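Local coordinates for protein Ufm1-specific protease (Caenorhabditis elegans, PDB 5EJJ) that hydrolyses the peptide bond at the C-terminal glycine of the ubiquitin-like modifier UFM1, as a thiol protease that releases it from target proteins, at residues A[490-495]-A[553-558]; A[500-505]-A[514-519]; A[371-376]-A[479-484]. All coordinates share one frame; numbering follows the deposited sequence.

Contact 1: A[490-495]-A[553-558]; sequences PVMIGG and NMVLPQ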
ATOM      1  N   PRO A 490       0.929 -16.435   3.672  1.00 25.43           N
ATOM      2  CA  PRO A 490       0.223 -17.509   2.971  1.00 29.59           C
ATOM      3  C   PRO A 490       0.747 -18.845   3.489  1.00 36.08           C
ATOM      4  O   PRO A 490       1.902 -18.945   3.928  1.00 29.82           O
ATOM      5  CB  PRO A 490       0.611 -17.307   1.499  1.00 28.30           C
ATOM      6  CG  PRO A 490       1.304 -15.973   1.436  1.00 27.05           C
ATOM      7  CD  PRO A 490       1.883 -15.739   2.799  1.00 24.39           C
ATOM      8  N   VAL A 491      -0.111 -19.856   3.470  1.00 41.64           N
ATOM      9  CA  VAL A 491       0.222 -21.154   4.040  1.00 37.55           C
ATOM     10  C   VAL A 491       0.395 -22.176   2.932  1.00 40.01           C
ATOM     11  O   VAL A 491      -0.467 -22.304   2.051  1.00 38.72           O
ATOM     12  CB  VAL A 491      -0.874 -21.612   5.022  1.00 37.51           C
ATOM     13  CG1 VAL A 491      -0.768 -23.089   5.316  1.00 36.88           C
ATOM     14  CG2 VAL A 491      -0.786 -20.799   6.302  1.00 38.51           C
ATOM     15  N   MET A 492       1.524 -22.881   2.957  1.00 37.74           N
ATOM     16  CA  MET A 492       1.691 -23.997   2.049  1.00 42.81           C
ATOM     17  C   MET A 492       1.176 -25.272   2.697  1.00 47.71           C
ATOM     18  O   MET A 492       1.641 -25.690   3.774  1.00 41.59           O
ATOM     19  CB  MET A 492       3.133 -24.167   1.596  1.00 44.10           C
ATOM     20  CG  MET A 492       3.350 -25.424   0.737  1.00 54.94           C
ATOM     21  SD  MET A 492       3.859 -26.942   1.620  1.00 41.65           S
ATOM     22  CE  MET A 492       4.002 -28.047   0.219  1.00 48.12           C
ATOM     23  N   ILE A 493       0.186 -25.863   2.030  1.00 52.85           N
ATOM     24  CA  ILE A 493      -0.426 -27.109   2.462  1.00 53.60           C
ATOM     25  C   ILE A 493       0.198 -28.240   1.646  1.00 55.32           C
ATOM     26  O   ILE A 493       0.138 -28.255   0.404  1.00 48.45           O
ATOM     27  CB  ILE A 493      -1.990 -27.054   2.343  1.00 50.78           C
ATOM     28  CG1 ILE A 493      -2.642 -28.368   2.768  1.00 51.97           C
ATOM     29  CG2 ILE A 493      -2.430 -26.707   0.941  1.00 50.14           C
ATOM     30  CD1 ILE A 493      -2.656 -28.589   4.223  1.00 49.38           C
ATOM     31  N   GLY A 494       0.852 -29.154   2.364  1.00 58.36           N
ATOM     32  CA  GLY A 494       1.503 -30.308   1.768  1.00 59.47           C
ATOM     33  C   GLY A 494       0.508 -31.429   1.581  1.00 61.49           C
ATOM     34  O   GLY A 494       0.326 -32.275   2.465  1.00 56.61           O
ATOM     35  N   GLY A 495      -0.147 -31.417   0.421  1.00 67.21           N
ATOM     36  CA  GLY A 495      -1.114 -32.436   0.055  1.00 69.20           C
ATOM     37  C   GLY A 495      -0.377 -33.726  -0.141  1.00 75.55           C
ATOM     38  O   GLY A 495       0.841 -33.758   0.049  1.00 90.68           O
ATOM     39  N   ASN A 553       0.697 -32.209   5.425  1.00 60.06           N
ATOM     40  CA  ASN A 553       1.606 -31.318   6.157  1.00 58.10           C
ATOM     41  C   ASN A 553       1.395 -29.821   5.807  1.00 58.86           C
ATOM     42  O   ASN A 553       0.995 -29.477   4.691  1.00 56.15           O
ATOM     43  CB  ASN A 553       3.075 -31.760   5.999  1.00 61.59           C
ATOM     44  CG  ASN A 553       3.507 -32.795   7.058  1.00 63.83           C
ATOM     45  OD1 ASN A 553       2.711 -33.183   7.913  1.00 61.71           O
ATOM     46  ND2 ASN A 553       4.764 -33.241   6.993  1.00 47.25           N
ATOM     47  N   MET A 554       1.628 -28.943   6.778  1.00 58.44           N
ATOM     48  CA  MET A 554       1.372 -27.509   6.614  1.00 50.99           C
ATOM     49  C   MET A 554       2.550 -26.671   7.124  1.00 51.64           C
ATOM     50  O   MET A 554       2.988 -26.813   8.284  1.00 49.61           O
ATOM     51  CB  MET A 554       0.092 -27.115   7.361  1.00 50.42           C
ATOM     52  CG  MET A 554      -1.036 -26.615   6.474  1.00 55.06           C
ATOM     53  SD  MET A 554      -2.681 -26.682   7.255  1.00 58.91           S
ATOM     54  CE  MET A 554      -2.761 -28.404   7.739  1.00 60.98           C
ATOM     55  N   VAL A 555       3.074 -25.806   6.259  1.00 46.84           N
ATOM     56  CA  VAL A 555       4.145 -24.896   6.671  1.00 44.04           C
ATOM     57  C   VAL A 555       3.614 -23.464   6.786  1.00 36.39           C
ATOM     58  O   VAL A 555       2.900 -22.974   5.901  1.00 31.40           O
ATOM     59  CB  VAL A 555       5.423 -25.012   5.783  1.00 43.94           C
ATOM     60  CG1 VAL A 555       5.067 -25.136   4.323  1.00 45.32           C
ATOM     61  CG2 VAL A 555       6.351 -23.831   6.007  1.00 43.74           C
ATOM     62  N   LEU A 556       3.961 -22.837   7.911  1.00 36.48           N
ATOM     63  CA  LEU A 556       3.376 -21.596   8.391  1.00 30.37           C
ATOM     64  C   LEU A 556       4.466 -20.567   8.642  1.00 35.06           C
ATOM     65  O   LEU A 556       4.973 -20.468   9.771  1.00 34.43           O
ATOM     66  CB  LEU A 556       2.658 -21.856   9.712  1.00 28.01           C
ATOM     67  CG  LEU A 556       1.166 -22.164   9.655  1.00 32.12           C
ATOM     68  CD1 LEU A 556       0.871 -23.290   8.711  1.00 36.25           C
ATOM     69  CD2 LEU A 556       0.647 -22.485  11.036  1.00 33.20           C
ATOM     70  N   PRO A 557       4.827 -19.791   7.603  1.00 31.48           N
ATOM     71  CA  PRO A 557       5.971 -18.874   7.687  1.00 30.70           C
ATOM     72  C   PRO A 557       5.821 -17.808   8.761  1.00 32.40           C
ATOM     73  O   PRO A 557       4.745 -17.221   8.916  1.00 34.43           O
ATOM     74  CB  PRO A 557       6.013 -18.260   6.291  1.00 29.33           C
ATOM     75  CG  PRO A 557       5.360 -19.299   5.402  1.00 23.68           C
ATOM     76  CD  PRO A 557       4.255 -19.830   6.247  1.00 25.90           C
ATOM     77  N   GLN A 558       6.883 -17.581   9.521  1.00 34.31           N
ATOM     78  CA  GLN A 558       6.849 -16.572  10.577  1.00 38.85           C
ATOM     79  C   GLN A 558       7.688 -15.374  10.158  1.00 44.21           C
ATOM     80  O   GLN A 558       8.860 -15.513   9.802  1.00 48.26           O
ATOM     81  CB  GLN A 558       7.391 -17.122  11.906  1.00 43.32           C
ATOM     82  CG  GLN A 558       6.883 -18.503  12.311  1.00 46.59           C
ATOM     83  CD  GLN A 558       5.450 -18.488  12.818  1.00 43.79           C
ATOM     84  OE1 GLN A 558       5.180 -18.079  13.950  1.00 44.93           O
ATOM     85  NE2 GLN A 558       4.525 -18.947  11.981  1.00 38.19           N
TER

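Contact 2: A[500-505]-A[514-519]; sequences HTILGV and TKFLVL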
ATOM      1  N   HIS A 500      -0.622 -27.036  -2.443  1.00 59.41           N
ATOM      2  CA  HIS A 500      -1.457 -25.845  -2.623  1.00 54.20           C
ATOM      3  C   HIS A 500      -1.058 -24.730  -1.635  1.00 53.23           C
ATOM      4  O   HIS A 500      -0.377 -24.980  -0.628  1.00 48.27           O
ATOM      5  CB  HIS A 500      -2.944 -26.180  -2.438  1.00 55.03           C
ATOM      6  CG  HIS A 500      -3.501 -27.120  -3.468  1.00 61.80           C
ATOM      7  ND1 HIS A 500      -2.772 -27.583  -4.534  1.00 67.36           N
ATOM      8  CD2 HIS A 500      -4.736 -27.668  -3.585  1.00 61.77           C
ATOM      9  CE1 HIS A 500      -3.527 -28.387  -5.270  1.00 65.74           C
ATOM     10  NE2 HIS A 500      -4.721 -28.448  -4.718  1.00 62.49           N
ATOM     11  N   THR A 501      -1.477 -23.500  -1.927  1.00 53.51           N
ATOM     12  CA  THR A 501      -1.309 -22.410  -0.972  1.00 45.56           C
ATOM     13  C   THR A 501      -2.660 -22.036  -0.366  1.00 46.70           C
ATOM     14  O   THR A 501      -3.652 -21.908  -1.084  1.00 45.25           O
ATOM     15  CB  THR A 501      -0.679 -21.172  -1.615  1.00 44.00           C
ATOM     16  OG1 THR A 501       0.248 -21.569  -2.636  1.00 47.66           O
ATOM     17  CG2 THR A 501       0.051 -20.362  -0.562  1.00 38.77           C
ATOM     18  N   ILE A 502      -2.704 -21.890   0.958  1.00 44.27           N
ATOM     19  CA  ILE A 502      -3.934 -21.482   1.636  1.00 43.06           C
ATOM     20  C   ILE A 502      -3.897 -20.002   2.049  1.00 43.27           C
ATOM     21  O   ILE A 502      -3.049 -19.575   2.838  1.00 38.99           O
ATOM     22  CB  ILE A 502      -4.245 -22.368   2.861  1.00 44.31           C
ATOM     23  CG1 ILE A 502      -4.596 -23.787   2.417  1.00 47.98           C
ATOM     24  CG2 ILE A 502      -5.401 -21.791   3.673  1.00 44.76           C
ATOM     25  CD1 ILE A 502      -4.868 -24.740   3.577  1.00 49.40           C
ATOM     26  N   LEU A 503      -4.830 -19.229   1.504  1.00 47.98           N
ATOM     27  CA  LEU A 503      -4.884 -17.789   1.721  1.00 44.97           C
ATOM     28  C   LEU A 503      -5.838 -17.376   2.837  1.00 43.29           C
ATOM     29  O   LEU A 503      -5.712 -16.289   3.396  1.00 43.40           O
ATOM     30  CB  LEU A 503      -5.269 -17.088   0.423  1.00 41.27           C
ATOM     31  CG  LEU A 503      -4.221 -17.298  -0.663  1.00 37.63           C
ATOM     32  CD1 LEU A 503      -4.665 -16.667  -1.956  1.00 41.45           C
ATOM     33  CD2 LEU A 503      -2.900 -16.732  -0.205  1.00 34.30           C
ATOM     34  N   GLY A 504      -6.794 -18.233   3.162  1.00 44.52           N
ATOM     35  CA  GLY A 504      -7.735 -17.908   4.213  1.00 47.94           C
ATOM     36  C   GLY A 504      -8.741 -18.996   4.505  1.00 50.82           C
ATOM     37  O   GLY A 504      -8.840 -19.994   3.789  1.00 52.01           O
ATOM     38  N   VAL A 505      -9.495 -18.790   5.575  1.00 50.62           N
ATOM     39  CA  VAL A 505     -10.517 -19.729   5.993  1.00 53.12           C
ATOM     40  C   VAL A 505     -11.915 -19.057   6.078  1.00 60.70           C
ATOM     41  O   VAL A 505     -12.022 -17.830   6.101  1.00 57.56           O
ATOM     42  CB  VAL A 505     -10.099 -20.405   7.314  1.00 47.22           C
ATOM     43  CG1 VAL A 505      -8.946 -21.343   7.059  1.00 47.09           C
ATOM     44  CG2 VAL A 505      -9.683 -19.372   8.330  1.00 48.01           C
ATOM     45  N   THR A 514     -16.915 -25.395   7.454  1.00 82.68           N
ATOM     46  CA  THR A 514     -15.619 -24.761   7.214  1.00 76.29           C
ATOM     47  C   THR A 514     -15.241 -24.746   5.734  1.00 68.13           C
ATOM     48  O   THR A 514     -15.331 -25.767   5.054  1.00 68.96           O
ATOM     49  CB  THR A 514     -14.498 -25.478   7.995  1.00 78.74           C
ATOM     50  OG1 THR A 514     -14.588 -26.891   7.765  1.00 81.22           O
ATOM     51  CG2 THR A 514     -14.612 -25.201   9.496  1.00 74.69           C
ATOM     52  N   LYS A 515     -14.821 -23.585   5.239  1.00 65.48           N
ATOM     53  CA  LYS A 515     -14.313 -23.481   3.872  1.00 67.68           C
ATOM     54  C   LYS A 515     -12.868 -22.953   3.840  1.00 68.27           C
ATOM     55  O   LYS A 515     -12.379 -22.394   4.824  1.00 63.82           O
ATOM     56  CB  LYS A 515     -15.238 -22.630   2.991  1.00 65.45           C
ATOM     57  CG  LYS A 515     -16.682 -23.116   2.955  1.00 72.37           C
ATOM     58  CD  LYS A 515     -17.438 -22.573   1.741  1.00 79.90           C
ATOM     59  CE  LYS A 515     -16.812 -23.061   0.428  1.00 77.59           C
ATOM     60  NZ  LYS A 515     -17.634 -22.739  -0.787  1.00 69.52           N
ATOM     61  N   PHE A 516     -12.188 -23.139   2.709  1.00 67.68           N
ATOM     62  CA  PHE A 516     -10.769 -22.804   2.590  1.00 54.20           C
ATOM     63  C   PHE A 516     -10.474 -22.017   1.316  1.00 57.84           C
ATOM     64  O   PHE A 516     -10.885 -22.422   0.222  1.00 59.08           O
ATOM     65  CB  PHE A 516      -9.926 -24.077   2.592  1.00 50.52           C
ATOM     66  CG  PHE A 516      -9.915 -24.803   3.904  1.00 50.17           C
ATOM     67  CD1 PHE A 516      -8.940 -24.538   4.851  1.00 53.43           C
ATOM     68  CD2 PHE A 516     -10.867 -25.759   4.186  1.00 50.42           C
ATOM     69  CE1 PHE A 516      -8.921 -25.208   6.062  1.00 51.64           C
ATOM     70  CE2 PHE A 516     -10.852 -26.432   5.391  1.00 55.02           C
ATOM     71  CZ  PHE A 516      -9.880 -26.153   6.332  1.00 56.69           C
ATOM     72  N   LEU A 517      -9.753 -20.903   1.457  1.00 56.96           N
ATOM     73  CA  LEU A 517      -9.368 -20.090   0.300  1.00 55.81           C
ATOM     74  C   LEU A 517      -8.071 -20.605  -0.325  1.00 54.15           C
ATOM     75  O   LEU A 517      -6.990 -20.478   0.250  1.00 49.36           O
ATOM     76  CB  LEU A 517      -9.261 -18.605   0.663  1.00 50.60           C
ATOM     77  CG  LEU A 517      -8.896 -17.657  -0.491  1.00 47.90           C
ATOM     78  CD1 LEU A 517      -9.694 -17.934  -1.756  1.00 46.34           C
ATOM     79  CD2 LEU A 517      -9.086 -16.218  -0.067  1.00 47.26           C
ATOM     80  N   VAL A 518      -8.193 -21.188  -1.514  1.00 59.80           N
ATOM     81  CA  VAL A 518      -7.080 -21.903  -2.119  1.00 57.58           C
ATOM     82  C   VAL A 518      -6.585 -21.288  -3.415  1.00 55.04           C
ATOM     83  O   VAL A 518      -7.347 -21.079  -4.363  1.00 58.78           O
ATOM     84  CB  VAL A 518      -7.434 -23.375  -2.387  1.00 56.52           C
ATOM     85  CG1 VAL A 518      -6.212 -24.108  -2.923  1.00 56.57           C
ATOM     86  CG2 VAL A 518      -7.961 -24.033  -1.119  1.00 47.63           C
ATOM     87  N   LEU A 519      -5.289 -21.008  -3.429  1.00 54.21           N
ATOM     88  CA  LEU A 519      -4.595 -20.578  -4.624  1.00 56.99           C
ATOM     89  C   LEU A 519      -3.815 -21.787  -5.155  1.00 59.87           C
ATOM     90  O   LEU A 519      -2.882 -22.284  -4.506  1.00 54.74           O
ATOM     91  CB  LEU A 519      -3.680 -19.392  -4.303  1.00 49.79           C
ATOM     92  CG  LEU A 519      -2.993 -18.675  -5.465  1.00 55.41           C
ATOM     93  CD1 LEU A 519      -3.995 -17.995  -6.377  1.00 58.48           C
ATOM     94  CD2 LEU A 519      -1.979 -17.679  -4.942  1.00 53.28           C
TER

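Contact 3: A[371-376]-A[479-484]; sequences EITTVN and ELARHF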
ATOM      1  N   GLU A 371     -17.312 -16.734   9.686  1.00 73.38           N
ATOM      2  CA  GLU A 371     -16.231 -15.797  10.019  1.00 76.92           C
ATOM      3  C   GLU A 371     -14.977 -15.971   9.148  1.00 71.02           C
ATOM      4  O   GLU A 371     -14.342 -17.028   9.157  1.00 75.35           O
ATOM      5  CB  GLU A 371     -15.855 -15.944  11.506  1.00 78.99           C
ATOM      6  CG  GLU A 371     -14.681 -15.090  11.965  1.00 77.08           C
ATOM      7  CD  GLU A 371     -15.058 -13.630  12.179  1.00 84.41           C
ATOM      8  OE1 GLU A 371     -14.265 -12.903  12.816  1.00 85.70           O
ATOM      9  OE2 GLU A 371     -16.143 -13.207  11.715  1.00 78.57           O
ATOM     10  N   ILE A 372     -14.610 -14.927   8.413  1.00 60.03           N
ATOM     11  CA  ILE A 372     -13.448 -15.000   7.535  1.00 56.52           C
ATOM     12  C   ILE A 372     -12.176 -14.382   8.122  1.00 53.66           C
ATOM     13  O   ILE A 372     -12.149 -13.211   8.507  1.00 53.71           O
ATOM     14  CB  ILE A 372     -13.728 -14.355   6.172  1.00 50.38           C
ATOM     15  CG1 ILE A 372     -14.717 -15.203   5.381  1.00 51.15           C
ATOM     16  CG2 ILE A 372     -12.442 -14.179   5.386  1.00 45.01           C
ATOM     17  CD1 ILE A 372     -14.867 -14.744   3.945  1.00 53.87           C
ATOM     18  N   THR A 373     -11.127 -15.192   8.199  1.00 53.37           N
ATOM     19  CA  THR A 373      -9.792 -14.681   8.463  1.00 48.28           C
ATOM     20  C   THR A 373      -8.947 -14.948   7.224  1.00 46.27           C
ATOM     21  O   THR A 373      -8.926 -16.048   6.677  1.00 45.87           O
ATOM     22  CB  THR A 373      -9.160 -15.278   9.738  1.00 47.45           C
ATOM     23  OG1 THR A 373     -10.061 -15.116  10.841  1.00 55.12           O
ATOM     24  CG2 THR A 373      -7.867 -14.566  10.072  1.00 45.49           C
ATOM     25  N   THR A 374      -8.275 -13.910   6.760  1.00 47.19           N
ATOM     26  CA  THR A 374      -7.624 -13.961   5.475  1.00 41.57           C
ATOM     27  C   THR A 374      -6.151 -13.644   5.666  1.00 39.20           C
ATOM     28  O   THR A 374      -5.715 -13.327   6.771  1.00 36.96           O
ATOM     29  CB  THR A 374      -8.265 -12.947   4.516  1.00 43.14           C
ATOM     30  OG1 THR A 374      -7.703 -13.088   3.209  1.00 48.39           O
ATOM     31  CG2 THR A 374      -8.026 -11.521   5.010  1.00 48.43           C
ATOM     32  N   VAL A 375      -5.391 -13.746   4.582  1.00 41.93           N
ATOM     33  CA  VAL A 375      -3.972 -13.432   4.599  1.00 39.43           C
ATOM     34  C   VAL A 375      -3.796 -11.939   4.861  1.00 37.99           C
ATOM     35  O   VAL A 375      -4.638 -11.132   4.484  1.00 37.11           O
ATOM     36  CB  VAL A 375      -3.298 -13.840   3.266  1.00 38.36           C
ATOM     37  CG1 VAL A 375      -3.690 -12.895   2.149  1.00 40.67           C
ATOM     38  CG2 VAL A 375      -1.791 -13.893   3.413  1.00 36.00           C
ATOM     39  N   ASN A 376      -2.696 -11.583   5.511  1.00 40.81           N
ATOM     40  CA  ASN A 376      -2.510 -10.238   6.052  1.00 38.87           C
ATOM     41  C   ASN A 376      -2.096  -9.133   5.086  1.00 36.34           C
ATOM     42  O   ASN A 376      -2.754  -8.099   5.029  1.00 49.16           O
ATOM     43  CB  ASN A 376      -1.525 -10.275   7.206  1.00 45.34           C
ATOM     44  CG  ASN A 376      -1.570  -9.024   8.027  1.00 55.37           C
ATOM     45  OD1 ASN A 376      -0.530  -8.495   8.431  1.00 64.74           O
ATOM     46  ND2 ASN A 376      -2.782  -8.523   8.270  1.00 47.84           N
ATOM     47  N   GLU A 479      -6.419 -23.088  14.943  1.00 60.96           N
ATOM     48  CA  GLU A 479      -5.030 -22.606  14.958  1.00 60.98           C
ATOM     49  C   GLU A 479      -4.533 -22.120  13.584  1.00 58.00           C
ATOM     50  O   GLU A 479      -3.518 -21.415  13.489  1.00 47.40           O
ATOM     51  CB  GLU A 479      -4.105 -23.696  15.502  1.00 62.97           C
ATOM     52  CG  GLU A 479      -4.403 -25.085  14.941  1.00 67.17           C
ATOM     53  CD  GLU A 479      -3.926 -26.219  15.847  1.00 79.66           C
ATOM     54  OE1 GLU A 479      -2.722 -26.236  16.209  1.00 76.32           O
ATOM     55  OE2 GLU A 479      -4.763 -27.094  16.196  1.00 79.17           O
ATOM     56  N   LEU A 480      -5.254 -22.508  12.530  1.00 58.08           N
ATOM     57  CA  LEU A 480      -5.010 -22.016  11.172  1.00 51.95           C
ATOM     58  C   LEU A 480      -5.598 -20.609  10.963  1.00 52.95           C
ATOM     59  O   LEU A 480      -5.010 -19.776  10.259  1.00 48.60           O
ATOM     60  CB  LEU A 480      -5.574 -22.993  10.132  1.00 51.85           C
ATOM     61  CG  LEU A 480      -5.090 -22.805   8.689  1.00 51.08           C
ATOM     62  CD1 LEU A 480      -3.597 -23.093   8.573  1.00 43.28           C
ATOM     63  CD2 LEU A 480      -5.876 -23.654   7.698  1.00 47.76           C
ATOM     64  N   ALA A 481      -6.761 -20.353  11.566  1.00 56.93           N
ATOM     65  CA  ALA A 481      -7.332 -19.004  11.621  1.00 51.85           C
ATOM     66  C   ALA A 481      -6.446 -18.110  12.485  1.00 50.69           C
ATOM     67  O   ALA A 481      -6.118 -16.986  12.112  1.00 48.37           O
ATOM     68  CB  ALA A 481      -8.742 -19.041  12.180  1.00 46.16           C
ATOM     69  N   ARG A 482      -6.058 -18.634  13.642  1.00 50.13           N
ATOM     70  CA  ARG A 482      -5.158 -17.943  14.549  1.00 49.21           C
ATOM     71  C   ARG A 482      -3.880 -17.516  13.836  1.00 48.97           C
ATOM     72  O   ARG A 482      -3.316 -16.466  14.144  1.00 48.91           O
ATOM     73  CB  ARG A 482      -4.808 -18.853  15.723  1.00 53.14           C
ATOM     74  CG  ARG A 482      -3.866 -18.226  16.723  1.00 55.33           C
ATOM     75  CD  ARG A 482      -4.620 -17.749  17.946  1.00 70.56           C
ATOM     76  NE  ARG A 482      -3.872 -16.729  18.679  1.00 76.97           N
ATOM     77  CZ  ARG A 482      -4.115 -15.423  18.603  1.00 73.27           C
ATOM     78  NH1 ARG A 482      -5.097 -14.963  17.828  1.00 64.45           N
ATOM     79  NH2 ARG A 482      -3.376 -14.576  19.308  1.00 76.13           N
ATOM     80  N   HIS A 483      -3.420 -18.334  12.890  1.00 49.23           N
ATOM     81  CA  HIS A 483      -2.219 -18.002  12.124  1.00 45.22           C
ATOM     82  C   HIS A 483      -2.450 -16.743  11.325  1.00 41.66           C
ATOM     83  O   HIS A 483      -1.762 -15.738  11.527  1.00 39.99           O
ATOM     84  CB  HIS A 483      -1.819 -19.130  11.162  1.00 44.92           C
ATOM     85  CG  HIS A 483      -0.797 -18.718  10.141  1.00 37.54           C
ATOM     86  ND1 HIS A 483       0.515 -18.434  10.467  1.00 32.14           N
ATOM     87  CD2 HIS A 483      -0.901 -18.535   8.802  1.00 32.59           C
ATOM     88  CE1 HIS A 483       1.171 -18.090   9.372  1.00 29.96           C
ATOM     89  NE2 HIS A 483       0.336 -18.147   8.348  1.00 29.63           N
ATOM     90  N   PHE A 484      -3.422 -16.814  10.419  1.00 42.29           N
ATOM     91  CA  PHE A 484      -3.769 -15.690   9.548  1.00 41.62           C
ATOM     92  C   PHE A 484      -4.031 -14.361  10.280  1.00 44.85           C
ATOM     93  O   PHE A 484      -3.741 -13.295   9.749  1.00 46.15           O
ATOM     94  CB  PHE A 484      -4.976 -16.053   8.697  1.00 39.21           C
ATOM     95  CG  PHE A 484      -4.672 -17.003   7.585  1.00 40.44           C
ATOM     96  CD1 PHE A 484      -3.620 -16.772   6.726  1.00 40.13           C
ATOM     97  CD2 PHE A 484      -5.459 -18.121   7.381  1.00 44.36           C
ATOM     98  CE1 PHE A 484      -3.354 -17.649   5.686  1.00 42.63           C
ATOM     99  CE2 PHE A 484      -5.200 -18.995   6.345  1.00 40.62           C
ATOM    100  CZ  PHE A 484      -4.152 -18.760   5.501  1.00 42.29           C
TER

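Contact 1: A[490-495]-A[553-558]
Met492 and Val555 form a hydrogen-bonded pair between the antiparallel strands 491-494 and 553-557. Val555 N gives Met492 O a nearly straight bond of 2.9 Å (165° at the hydrogen), and Met492 N returns a more bent one of 3.3 Å to Val555 O. Asn553 N reaches Gly494 O at 3.0 Å. Backbone pairing of the two strands ends at Pro557, which lacks an N-H for Pro490 O; its CD rests 3.4 Å from that oxygen.

Apolar contacts clothe both faces. The Met492 chain turns at chi2 (-93°), which lays SD 3.5 Å from Val555 CG1, and Ile450 of helix 447-457 covers this pair. On the other face Ile493 and Met554 run side by side, Ile493 CD1 meeting Met554 CG at 3.4 Å. Val491 spreads its two methyls round Leu556 CD1, with CG1 at 3.8 Å. Helix 477-484 closes this face through Leu480 and His483.

Beta-branched valine and isoleucine suit the extended backbone; flexible methionines fill between them. Met492 and Val555 satisfy each other's N-H and C=O groups, hydrocarbon and sulfur are buried at little desolvation cost, and the Met492 side chain lies about 7 Å from that of Cys396, the inferred active-site cysteine.

Contact 2: A[500-505]-A[514-519]
Leu503 and Leu517 mark the tightly packed part of the pairing between the antiparallel strands 500-505 and 514-519. Leu503 N donates to Leu517 O at 2.8 Å, while Leu517 N turns to Gly504 O instead, so two residues face one across the strands: a beta bulge, with psi of Leu503 at -22°. The bulge brings Leu503 onto the same face of the sheet as Leu517 and Leu519: with Leu517 CG anti to its backbone N (chi1 -179°), that atom lies 3.8 Å from Leu503 CB, and Leu503 CD1 crosses to Leu519 CB at 3.7 Å. Glycine suits the next place, where the backbone is fully extended (phi -178°) and a side chain would point to the face Leu517 occupies. Thr501 and Leu519 pair regularly, Leu519 N to Thr501 O at 3.0 Å, and Thr501 OG1 bonds to Ser400 OG.

Packing is looser towards 514-516. Val505 CG1 meets the Phe516 ring obliquely at CD1 (3.9 Å), and Ile502 CD1 stays 4.3 Å from that CD1; Trp546 packs edge-to-face with this ring. Lys515 shares only its backbone, its chain leading off to the more accessible side.

Val518 CG1 lies 3.9 Å from His500 CB, and the His500 ring meets that of His522. This is a bulged beta hairpin whose second strand runs into the Asp-Pro-His box of UFM1 proteases, delivering Asp520 and His522, inferred catalytic residues.

Contact 3: A[371-376]-A[479-484]
Phe484 has the most surface buried here, packing against the backbone of residues 373-375 from the last turn of helix 477-484. Its CB sits 3.4 Å from Thr374 O, and the ring, turned by a chi1 of -74° so that CG lies opposite the carbonyl carbon, continues obliquely past the chain, with CD2 4.1 Å from Thr373 O. A large flat group fits this place because it can follow an extended backbone while its far end reaches Ile502 and Val491 in the sheet.

Thr373 is the main partner on the strand. With its methyl trans to the backbone N (chi1 -53° for OG1), it directs CG2 into the helix, where that one carbon touches Phe484 CB at 3.5 Å and Ala481 O at 3.6 Å. Threonine, being beta-branched, suits a strand, and here its apolar branch does the touching.

Val375 comes next, offering the ring its backbone: its CA lies 4.0 Å from Phe484 CD1, while the apolar side chain, apt for a buried place, points away and packs on His360. Small Ala481 lets the strand and helix axes approach within 7.5 Å, at 54° to each other. A serine replacing Phe484 would remove the ring and is likely to open a gap between Val375, Ile502 and Val491, leaving the helix end less firmly seated.

The short, weakly bonded strand about 371-374 joins strand 499-507 through backbone bonds of Thr373 with Val505. Helix 477-484 packs against one face of the sheet, in the papain-like (clan CA) cysteine protease fold of the C78 peptidases.

In the fold
Following the chain from the N terminus, contact 3 comes first: the chain passes through strand 371-374, and about a hundred residues later, past Cys396 and its helix, helix 477-484 returns to it. That loop is complete before the next begins. Strand 491-494 then opens contact 1, which closes only at 553-558, near the C terminus; within this second loop the hairpin of contact 2 forms and closes locally. Contacts 1 and 2 are therefore nested, contact 3 precedes both in series, and none cross. Strand 499-507 joins the set, pairing with 491-494, 514-519 and 371-374, so all three contacts belong to one sheet with helix 477-484 against it.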